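Local coordinates for protein purine nucleoside phosphorylase (Thermus thermophilus, PDB 1ODK) that probably catalyses the reversible phosphorolysis of purine nucleosides, including methylthioadenosine, to free base and sugar 1-phosphate, in an assembly of six copies, at residues P23-W28 and E219-M224; G48-Y53 and P57-T62; R117-G122 and G189-V194. All coordinates share one frame; numbering follows the deposited sequence.

Interaction 1. Residues P23-W28 and E219-M224; sequences PGRAEW and EGVRRM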
loop_
_atom_site.group_PDB
_atom_site.type_symbol
_atom_site.label_atom_id
_atom_site.label_comp_id
_atom_site.label_asym_id
_atom_site.label_seq_id
_atom_site.Cartn_x
_atom_site.Cartn_y
_atom_site.Cartn_z
ATOM N N PRO B 23 18.446 2.707 -30.019
ATOM C CA PRO B 23 19.528 3.498 -30.624
ATOM C C PRO B 23 19.628 3.326 -32.143
ATOM O O PRO B 23 20.051 4.242 -32.855
ATOM C CB PRO B 23 20.774 2.998 -29.890
ATOM C CG PRO B 23 20.415 1.578 -29.550
ATOM C CD PRO B 23 18.992 1.714 -29.075
ATOM N N GLY B 24 19.243 2.152 -32.634
ATOM C CA GLY B 24 19.274 1.909 -34.064
ATOM C C GLY B 24 18.216 2.759 -34.746
ATOM O O GLY B 24 18.373 3.175 -35.896
ATOM N N ARG B 25 17.125 3.011 -34.031
ATOM C CA ARG B 25 16.042 3.824 -34.563
ATOM C C ARG B 25 16.454 5.297 -34.528
ATOM O O ARG B 25 16.141 6.062 -35.443
ATOM C CB ARG B 25 14.771 3.597 -33.740
ATOM C CG ARG B 25 13.548 4.359 -34.217
ATOM C CD ARG B 25 12.297 3.687 -33.679
ATOM N NE ARG B 25 12.126 2.359 -34.264
ATOM C CZ ARG B 25 11.643 1.304 -33.615
ATOM N NH1 ARG B 25 11.281 1.411 -32.341
ATOM N NH2 ARG B 25 11.519 0.140 -34.242
ATOM N N ALA B 26 17.160 5.690 -33.472
ATOM C CA ALA B 26 17.626 7.068 -33.354
ATOM C C ALA B 26 18.516 7.390 -34.554
ATOM O O ALA B 26 18.374 8.440 -35.185
ATOM C CB ALA B 26 18.414 7.252 -32.064
ATOM N N GLU B 27 19.435 6.479 -34.860
ATOM C CA GLU B 27 20.351 6.659 -35.984
ATOM C C GLU B 27 19.582 6.786 -37.295
ATOM O O GLU B 27 19.863 7.667 -38.108
ATOM C CB GLU B 27 21.317 5.477 -36.069
ATOM C CG GLU B 27 22.259 5.529 -37.260
ATOM C CD GLU B 27 23.205 4.348 -37.293
ATOM O OE1 GLU B 27 22.723 3.194 -37.312
ATOM O OE2 GLU B 27 24.432 4.574 -37.296
ATOM N N TRP B 28 18.608 5.902 -37.493
ATOM C CA TRP B 28 17.796 5.916 -38.704
ATOM C C TRP B 28 17.046 7.239 -38.857
ATOM O O TRP B 28 16.964 7.797 -39.954
ATOM C CB TRP B 28 16.790 4.765 -38.681
ATOM C CG TRP B 28 15.864 4.782 -39.845
ATOM C CD1 TRP B 28 16.127 4.350 -41.111
ATOM C CD2 TRP B 28 14.528 5.301 -39.865
ATOM N NE1 TRP B 28 15.034 4.568 -41.922
ATOM C CE2 TRP B 28 14.041 5.152 -41.180
ATOM C CE3 TRP B 28 13.696 5.881 -38.896
ATOM C CZ2 TRP B 28 12.756 5.560 -41.555
ATOM C CZ3 TRP B 28 12.418 6.287 -39.268
ATOM C CH2 TRP B 28 11.962 6.123 -40.588
ATOM N N GLU B 219 6.947 0.937 -41.372
ATOM C CA GLU B 219 6.103 1.988 -41.934
ATOM C C GLU B 219 5.413 2.747 -40.796
ATOM O O GLU B 219 5.253 3.969 -40.857
ATOM C CB GLU B 219 5.063 1.393 -42.888
ATOM C CG GLU B 219 3.973 2.369 -43.323
ATOM C CD GLU B 219 4.504 3.586 -44.061
ATOM O OE1 GLU B 219 3.707 4.518 -44.306
ATOM O OE2 GLU B 219 5.707 3.618 -44.405
ATOM N N GLY B 220 5.012 2.016 -39.759
ATOM C CA GLY B 220 4.369 2.649 -38.620
ATOM C C GLY B 220 5.355 3.590 -37.957
ATOM O O GLY B 220 5.009 4.697 -37.548
ATOM N N VAL B 221 6.599 3.143 -37.851
ATOM C CA VAL B 221 7.656 3.952 -37.258
ATOM C C VAL B 221 7.900 5.220 -38.082
ATOM O O VAL B 221 8.079 6.311 -37.532
ATOM C CB VAL B 221 8.974 3.155 -37.167
ATOM C CG1 VAL B 221 10.130 4.088 -36.806
ATOM C CG2 VAL B 221 8.830 2.040 -36.125
ATOM N N ARG B 222 7.914 5.081 -39.402
ATOM C CA ARG B 222 8.140 6.239 -40.262
ATOM C C ARG B 222 7.031 7.274 -40.081
ATOM O O ARG B 222 7.301 8.471 -39.980
ATOM C CB ARG B 222 8.201 5.820 -41.735
ATOM C CG ARG B 222 8.607 6.955 -42.679
ATOM C CD ARG B 222 8.266 6.619 -44.126
ATOM N NE ARG B 222 6.822 6.549 -44.341
ATOM C CZ ARG B 222 6.001 7.596 -44.290
ATOM N NH1 ARG B 222 6.476 8.807 -44.035
ATOM N NH2 ARG B 222 4.700 7.430 -44.485
ATOM N N ARG B 223 5.788 6.805 -40.040
ATOM C CA ARG B 223 4.637 7.691 -39.879
ATOM C C ARG B 223 4.687 8.430 -38.548
ATOM O O ARG B 223 4.435 9.634 -38.473
ATOM C CB ARG B 223 3.342 6.883 -39.955
ATOM C CG ARG B 223 3.120 6.167 -41.277
ATOM C CD ARG B 223 1.910 5.247 -41.194
ATOM N NE ARG B 223 1.581 4.665 -42.493
ATOM C CZ ARG B 223 0.546 3.864 -42.709
ATOM N NH1 ARG B 223 -0.267 3.545 -41.710
ATOM N NH2 ARG B 223 0.319 3.387 -43.927
ATOM N N MET B 224 5.006 7.689 -37.494
ATOM C CA MET B 224 5.092 8.256 -36.157
ATOM C C MET B 224 6.160 9.356 -36.054
ATOM O O MET B 224 5.930 10.402 -35.442
ATOM C CB MET B 224 5.360 7.117 -35.166
ATOM C CG MET B 224 6.189 7.471 -33.964
ATOM S SD MET B 224 6.370 6.006 -32.947
ATOM C CE MET B 224 7.816 5.234 -33.648
#

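Interaction 2. Residues G48-Y53 and P57-T62; sequences GYTGLY and PVSVQT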
loop_
_atom_site.group_PDB
_atom_site.type_symbol
_atom_site.label_atom_id
_atom_site.label_comp_id
_atom_site.label_asym_id
_atom_site.label_seq_id
_atom_site.Cartn_x
_atom_site.Cartn_y
_atom_site.Cartn_z
ATOM N N GLY B 48 22.899 9.833 -29.370
ATOM C CA GLY B 48 22.162 11.082 -29.459
ATOM C C GLY B 48 22.682 11.890 -30.632
ATOM O O GLY B 48 23.899 12.013 -30.820
ATOM N N TYR B 49 21.765 12.429 -31.427
ATOM C CA TYR B 49 22.128 13.209 -32.602
ATOM C C TYR B 49 21.420 14.552 -32.624
ATOM O O TYR B 49 20.378 14.737 -31.998
ATOM C CB TYR B 49 21.741 12.471 -33.891
ATOM C CG TYR B 49 22.188 11.034 -33.961
ATOM C CD1 TYR B 49 21.537 10.046 -33.221
ATOM C CD2 TYR B 49 23.272 10.660 -34.754
ATOM C CE1 TYR B 49 21.956 8.723 -33.266
ATOM C CE2 TYR B 49 23.701 9.334 -34.807
ATOM C CZ TYR B 49 23.037 8.374 -34.060
ATOM O OH TYR B 49 23.451 7.063 -34.095
ATOM N N THR B 50 21.998 15.482 -33.368
ATOM C CA THR B 50 21.407 16.794 -33.539
ATOM C C THR B 50 21.596 17.169 -34.998
ATOM O O THR B 50 22.656 16.932 -35.584
ATOM C CB THR B 50 22.067 17.849 -32.641
ATOM O OG1 THR B 50 21.765 17.559 -31.271
ATOM C CG2 THR B 50 21.536 19.247 -32.981
ATOM N N GLY B 51 20.550 17.729 -35.584
ATOM C CA GLY B 51 20.609 18.134 -36.972
ATOM C C GLY B 51 19.563 19.201 -37.181
ATOM O O GLY B 51 19.029 19.740 -36.211
ATOM N N LEU B 52 19.269 19.511 -38.436
ATOM C CA LEU B 52 18.273 20.521 -38.742
ATOM C C LEU B 52 17.121 19.888 -39.501
ATOM O O LEU B 52 17.329 19.070 -40.396
ATOM C CB LEU B 52 18.901 21.652 -39.573
ATOM C CG LEU B 52 19.908 22.548 -38.837
ATOM C CD1 LEU B 52 20.686 23.399 -39.822
ATOM C CD2 LEU B 52 19.174 23.427 -37.846
ATOM N N TYR B 53 15.900 20.249 -39.121
ATOM C CA TYR B 53 14.716 19.734 -39.790
ATOM C C TYR B 53 13.934 20.934 -40.297
ATOM O O TYR B 53 13.397 21.708 -39.506
ATOM C CB TYR B 53 13.845 18.927 -38.824
ATOM C CG TYR B 53 12.599 18.380 -39.482
ATOM C CD1 TYR B 53 12.684 17.371 -40.440
ATOM C CD2 TYR B 53 11.340 18.894 -39.173
ATOM C CE1 TYR B 53 11.546 16.885 -41.079
ATOM C CE2 TYR B 53 10.190 18.415 -39.806
ATOM C CZ TYR B 53 10.302 17.414 -40.756
ATOM O OH TYR B 53 9.180 16.932 -41.380
ATOM N N PRO B 57 16.566 23.428 -35.540
ATOM C CA PRO B 57 17.396 22.435 -34.850
ATOM C C PRO B 57 16.539 21.379 -34.146
ATOM O O PRO B 57 15.560 21.702 -33.474
ATOM C CB PRO B 57 18.202 23.279 -33.865
ATOM C CG PRO B 57 18.296 24.628 -34.557
ATOM C CD PRO B 57 16.889 24.795 -35.089
ATOM N N VAL B 58 16.907 20.116 -34.322
ATOM C CA VAL B 58 16.196 19.005 -33.696
ATOM C C VAL B 58 17.195 17.933 -33.262
ATOM O O VAL B 58 18.096 17.567 -34.020
ATOM C CB VAL B 58 15.168 18.369 -34.671
ATOM C CG1 VAL B 58 14.595 17.090 -34.070
ATOM C CG2 VAL B 58 14.039 19.363 -34.958
ATOM N N SER B 59 17.043 17.450 -32.035
ATOM C CA SER B 59 17.909 16.397 -31.521
ATOM C C SER B 59 17.104 15.103 -31.443
ATOM O O SER B 59 15.879 15.133 -31.329
ATOM C CB SER B 59 18.443 16.757 -30.134
ATOM O OG SER B 59 19.377 17.823 -30.198
ATOM N N VAL B 60 17.799 13.974 -31.531
ATOM C CA VAL B 60 17.177 12.657 -31.463
ATOM C C VAL B 60 18.026 11.908 -30.444
ATOM O O VAL B 60 19.184 11.586 -30.716
ATOM C CB VAL B 60 17.244 11.933 -32.827
ATOM C CG1 VAL B 60 16.531 10.591 -32.743
ATOM C CG2 VAL B 60 16.623 12.802 -33.909
ATOM N N GLN B 61 17.448 11.637 -29.277
ATOM C CA GLN B 61 18.172 10.981 -28.193
ATOM C C GLN B 61 17.608 9.638 -27.740
ATOM O O GLN B 61 16.446 9.536 -27.361
ATOM C CB GLN B 61 18.237 11.928 -26.989
ATOM C CG GLN B 61 18.887 11.334 -25.734
ATOM C CD GLN B 61 20.350 10.989 -25.943
ATOM O OE1 GLN B 61 21.147 11.846 -26.315
ATOM N NE2 GLN B 61 20.711 9.729 -25.699
ATOM N N THR B 62 18.462 8.620 -27.765
ATOM C CA THR B 62 18.099 7.270 -27.343
ATOM C C THR B 62 17.805 7.286 -25.844
ATOM O O THR B 62 18.560 7.880 -25.076
ATOM C CB THR B 62 19.270 6.298 -27.591
ATOM O OG1 THR B 62 19.588 6.281 -28.985
ATOM C CG2 THR B 62 18.919 4.896 -27.118
#

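Interaction 3. Residues R117-G122 and G189-V194; sequences RQYLEG and GRMRGV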
loop_
_atom_site.group_PDB
_atom_site.type_symbol
_atom_site.label_atom_id
_atom_site.label_comp_id
_atom_site.label_asym_id
_atom_site.label_seq_id
_atom_site.Cartn_x
_atom_site.Cartn_y
_atom_site.Cartn_z
ATOM N N ARG B 117 6.723 6.226 -9.170
ATOM C CA ARG B 117 6.394 5.930 -7.779
ATOM C C ARG B 117 7.450 6.479 -6.823
ATOM O O ARG B 117 7.118 7.058 -5.788
ATOM C CB ARG B 117 6.257 4.417 -7.570
ATOM C CG ARG B 117 5.846 4.024 -6.151
ATOM C CD ARG B 117 5.903 2.518 -5.970
ATOM N NE ARG B 117 5.690 2.126 -4.582
ATOM C CZ ARG B 117 4.524 2.210 -3.955
ATOM N NH1 ARG B 117 3.458 2.669 -4.598
ATOM N NH2 ARG B 117 4.425 1.842 -2.686
ATOM N N GLN B 118 8.722 6.300 -7.169
ATOM C CA GLN B 118 9.798 6.800 -6.319
ATOM C C GLN B 118 9.787 8.327 -6.264
ATOM O O GLN B 118 9.879 8.911 -5.185
ATOM C CB GLN B 118 11.160 6.304 -6.822
ATOM C CG GLN B 118 12.276 6.455 -5.800
ATOM C CD GLN B 118 13.605 5.913 -6.292
ATOM O OE1 GLN B 118 13.658 4.891 -6.981
ATOM N NE2 GLN B 118 14.691 6.589 -5.927
ATOM N N TYR B 119 9.674 8.975 -7.423
ATOM C CA TYR B 119 9.636 10.438 -7.472
ATOM C C TYR B 119 8.444 10.978 -6.675
ATOM O O TYR B 119 8.551 11.997 -5.991
ATOM C CB TYR B 119 9.512 10.936 -8.918
ATOM C CG TYR B 119 10.809 11.024 -9.695
ATOM C CD1 TYR B 119 11.053 10.187 -10.790
ATOM C CD2 TYR B 119 11.763 11.992 -9.381
ATOM C CE1 TYR B 119 12.217 10.323 -11.556
ATOM C CE2 TYR B 119 12.927 12.136 -10.138
ATOM C CZ TYR B 119 13.145 11.306 -11.224
ATOM O OH TYR B 119 14.268 11.491 -11.996
ATOM N N LEU B 120 7.314 10.282 -6.775
ATOM C CA LEU B 120 6.078 10.682 -6.102
ATOM C C LEU B 120 5.958 10.165 -4.673
ATOM O O LEU B 120 4.992 10.485 -3.975
ATOM C CB LEU B 120 4.870 10.190 -6.903
ATOM C CG LEU B 120 4.603 10.803 -8.282
ATOM C CD1 LEU B 120 3.687 9.874 -9.067
ATOM C CD2 LEU B 120 3.977 12.196 -8.130
ATOM N N GLU B 121 6.930 9.369 -4.242
ATOM C CA GLU B 121 6.908 8.800 -2.904
ATOM C C GLU B 121 5.633 7.982 -2.707
ATOM O O GLU B 121 5.014 8.022 -1.641
ATOM C CB GLU B 121 6.994 9.908 -1.848
ATOM C CG GLU B 121 8.237 10.775 -1.989
ATOM C CD GLU B 121 8.459 11.705 -0.805
ATOM O OE1 GLU B 121 7.538 12.473 -0.456
ATOM O OE2 GLU B 121 9.565 11.669 -0.227
ATOM N N GLY B 122 5.239 7.257 -3.753
ATOM C CA GLY B 122 4.058 6.415 -3.684
ATOM C C GLY B 122 2.697 7.087 -3.770
ATOM O O GLY B 122 1.670 6.412 -3.671
ATOM N N GLY B 189 8.171 16.128 -17.125
ATOM C CA GLY B 189 7.834 17.320 -17.882
ATOM C C GLY B 189 7.241 18.362 -16.946
ATOM O O GLY B 189 7.602 19.546 -16.989
ATOM N N ARG B 190 6.329 17.928 -16.083
ATOM C CA ARG B 190 5.713 18.847 -15.132
ATOM C C ARG B 190 6.691 19.268 -14.028
ATOM O O ARG B 190 6.784 20.449 -13.686
ATOM C CB ARG B 190 4.459 18.216 -14.516
ATOM C CG ARG B 190 3.267 18.102 -15.475
ATOM C CD ARG B 190 2.916 19.465 -16.071
ATOM N NE ARG B 190 1.495 19.607 -16.375
ATOM C CZ ARG B 190 0.880 19.052 -17.415
ATOM N NH1 ARG B 190 1.562 18.306 -18.276
ATOM N NH2 ARG B 190 -0.423 19.244 -17.595
ATOM N N MET B 191 7.430 18.309 -13.480
ATOM C CA MET B 191 8.384 18.609 -12.410
ATOM C C MET B 191 9.490 19.571 -12.833
ATOM O O MET B 191 9.886 20.457 -12.067
ATOM C CB MET B 191 9.045 17.321 -11.901
ATOM C CG MET B 191 8.133 16.364 -11.138
ATOM S SD MET B 191 9.022 14.849 -10.695
ATOM C CE MET B 191 10.137 15.458 -9.438
ATOM N N ARG B 192 9.992 19.388 -14.049
ATOM C CA ARG B 192 11.086 20.211 -14.545
ATOM C C ARG B 192 10.648 21.399 -15.387
ATOM O O ARG B 192 11.481 22.168 -15.862
ATOM C CB ARG B 192 12.061 19.340 -15.342
ATOM C CG ARG B 192 12.554 18.107 -14.579
ATOM C CD ARG B 192 13.145 18.469 -13.213
ATOM N NE ARG B 192 13.548 17.272 -12.480
ATOM C CZ ARG B 192 13.467 17.128 -11.162
ATOM N NH1 ARG B 192 13.857 15.993 -10.602
ATOM N NH2 ARG B 192 12.996 18.111 -10.402
ATOM N N GLY B 193 9.343 21.540 -15.578
ATOM C CA GLY B 193 8.827 22.654 -16.353
ATOM C C GLY B 193 9.152 22.648 -17.837
ATOM O O GLY B 193 9.464 23.692 -18.405
ATOM N N VAL B 194 9.098 21.480 -18.468
ATOM C CA VAL B 194 9.359 21.391 -19.899
ATOM C C VAL B 194 8.146 20.748 -20.566
ATOM O O VAL B 194 7.305 20.156 -19.894
ATOM C CB VAL B 194 10.648 20.577 -20.213
ATOM C CG1 VAL B 194 11.877 21.368 -19.786
ATOM C CG2 VAL B 194 10.624 19.227 -19.507
#

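Interaction 1. Residues P23-W28 and E219-M224
Val221 lies over one face of the Arg25 guanidinium. Its CG2 sits 3.5 Å above that plane, offset toward the rim. The other methyl, Val221 CG1, reaches the start of the flat group, 3.7 Å from Arg25 NE. The arginine leaves its helix with CG anti to the backbone N (chi1 -178°) and then bends at chi3 (-66°). The bend helps to turn the broad face of the guanidinium to the valine. Arg25 also packs on Leu217 and on Thr90 of strand 84-93.

One turn further on, Trp28 comes in beside it. Trp28 CZ3 lies 4.0 Å from Val221 CG1, in an oblique approach. The ring edge then meets the backbone of the second helix, with Trp28 CH2 3.8 Å from Arg222 CA. Val221 is therefore shared by two long side chains of helix 23-33.

Arg222 gives only its inner part, CB and CG, to the tryptophan. Its far end turns back to its own helix. There Arg222 grips Glu219 side-on, NE to OE2 and NH2 to OE1, each 3.1 Å and close to the guanidinium plane. Arg223 NE bonds to the same Glu219 OE1 at 2.8 Å, from the same face of the carboxylate, so one oxygen takes two donors. Tyr146 OH bonds to the same NH2, and Glu226 forms a salt bridge with NH1 of Arg222. This salt-bridge network runs along helix 214-233, while the contact with helix 23-33 is van der Waals packing.

The two short helical segments run 12.1 Å apart at closest approach, inclined by 58°, a wide spacing bridged by long side chains. It is helix-to-helix packing beside the central mixed sheet of the phosphorylase superfamily α/β fold, joining an N-terminal helix to the C-terminal one.

Interaction 2. Residues G48-Y53 and P57-T62
Thr50 and Ser59 face each other across two antiparallel strands, and their hydroxyls meet closely. Ser59 OG donates to Thr50 OG1 over 2.6 Å. The backbones are near here too, since Thr50 and Ser59 are a non-hydrogen-bonded pair with CA atoms 4.1 Å apart. Both hydroxyls have a second partner in the N-terminal segment: Thr50 OG1 bonds to Asp12 O, and Ser59 OG to Ala14 N. Thr50 OG1 stands beside the backbone N (chi1 -67°), and Ser59 OG is turned in the same sense (chi1 -70°), which brings the two oxygens together. With alanine in place of Thr50, the Ser59 hydroxyl would probably lose its acceptor and Asp12 O this partner.

The flanking pairs are hydrogen-bonded. Tyr49 and Val60 exchange two backbone bonds, the shorter being Val60 N to Tyr49 O at 2.7 Å. Gly51 N to Val58 O and Val58 N to Gly51 O are both 2.9 Å. This ladder is a β hairpin, strands 48-53 and 56-61, set in the large mixed sheet. Strand 37-41 continues the sheet beyond one arm and strand 16-20 beyond the other.

Packing is also tight at Gly48. Gln61 folds back at chi2, and Gln61 OE1 comes 3.4 Å from Gly48 CA, where any CB would clash. Tyr40 OH also bonds to that oxygen. On the face that carries Tyr49, Val58 and Val60, Val58 CG2 meets Tyr53 CB at 3.9 Å. Both side chains pack on Leu229 of helix 214-233. Tyr53 OH reaches Glu230.

The turn end is looser. Leu52 and Pro57 lie side by side, pointing the same way, with Leu52 CD2 3.6 Å from Pro57 CG. Pro57 is solvent-exposed, and Leu52 is only partly buried.

Interaction 3. Residues R117-G122 and G189-V194
Two helix ends, each finishing in a Schellman motif, come together here with their backbones well apart, the nearest CA atoms being those of Tyr119 and Met191 at 9.6 Å.

Side chains span the gap. Met191 brings its methyl obliquely against the Tyr119 ring, Met191 CE lying 3.8 Å from Tyr119 CD2. Met191 SD stands 4.7 Å from the Tyr119 ring centroid, 34° off the normal. The methionine chain is extended to SD and bends at chi3 (71°), which sets CE toward the ring.

Arg192 arrives next to it. Arg192 NH1 is 4.0 Å from Tyr119 CE2, with the guanidinium plane turned 75° from the ring. The two groups share a partner: Tyr119 OH hydrogen-bonds Glu75 OE2, and Arg192 NH1 forms a salt bridge with it. That carboxylate, on helix 67-79, probably holds both polar ends in place.

Other subunits add to the surroundings. Tyr119 packs on Tyr160 of the second subunit, and Met191 on Tyr173 of the third.

The helix caps are alike. In the first, Gly122 N bonds to Arg117 O and Glu121 N to Gln118 O, with positive phi at Glu121. In the second, Val194 N bonds to Gly189 O, and a weak bond joins Gly193 N to Arg190 O; Gly193 has the positive phi. The sulfur beside the ring is a Met-aromatic contact, here joining two helix C-termini near subunit interfaces of the hexamer.

Overall arrangement
From the N terminus, the chain runs through strand 16-20 into helix 23-33, one half of interaction 1. It soon forms the hairpin of interaction 2, a short local closure. Interaction 3 comes later and joins residues 117-122 and 189-194, 67 residues apart at their closest ends, at the ends of helices 114-120 and 182-192. Only then does helix 214-233 return to helix 23-33, so the long loop of interaction 1 encloses both others, which follow one another without crossing. Interactions 1 and 2 touch: Pro23 and Ala26 pack on Thr62, and Glu27 on Tyr49. Interaction 3 lies across the chain's centre from interaction 1, their centres about 28 Å apart, and touches neither.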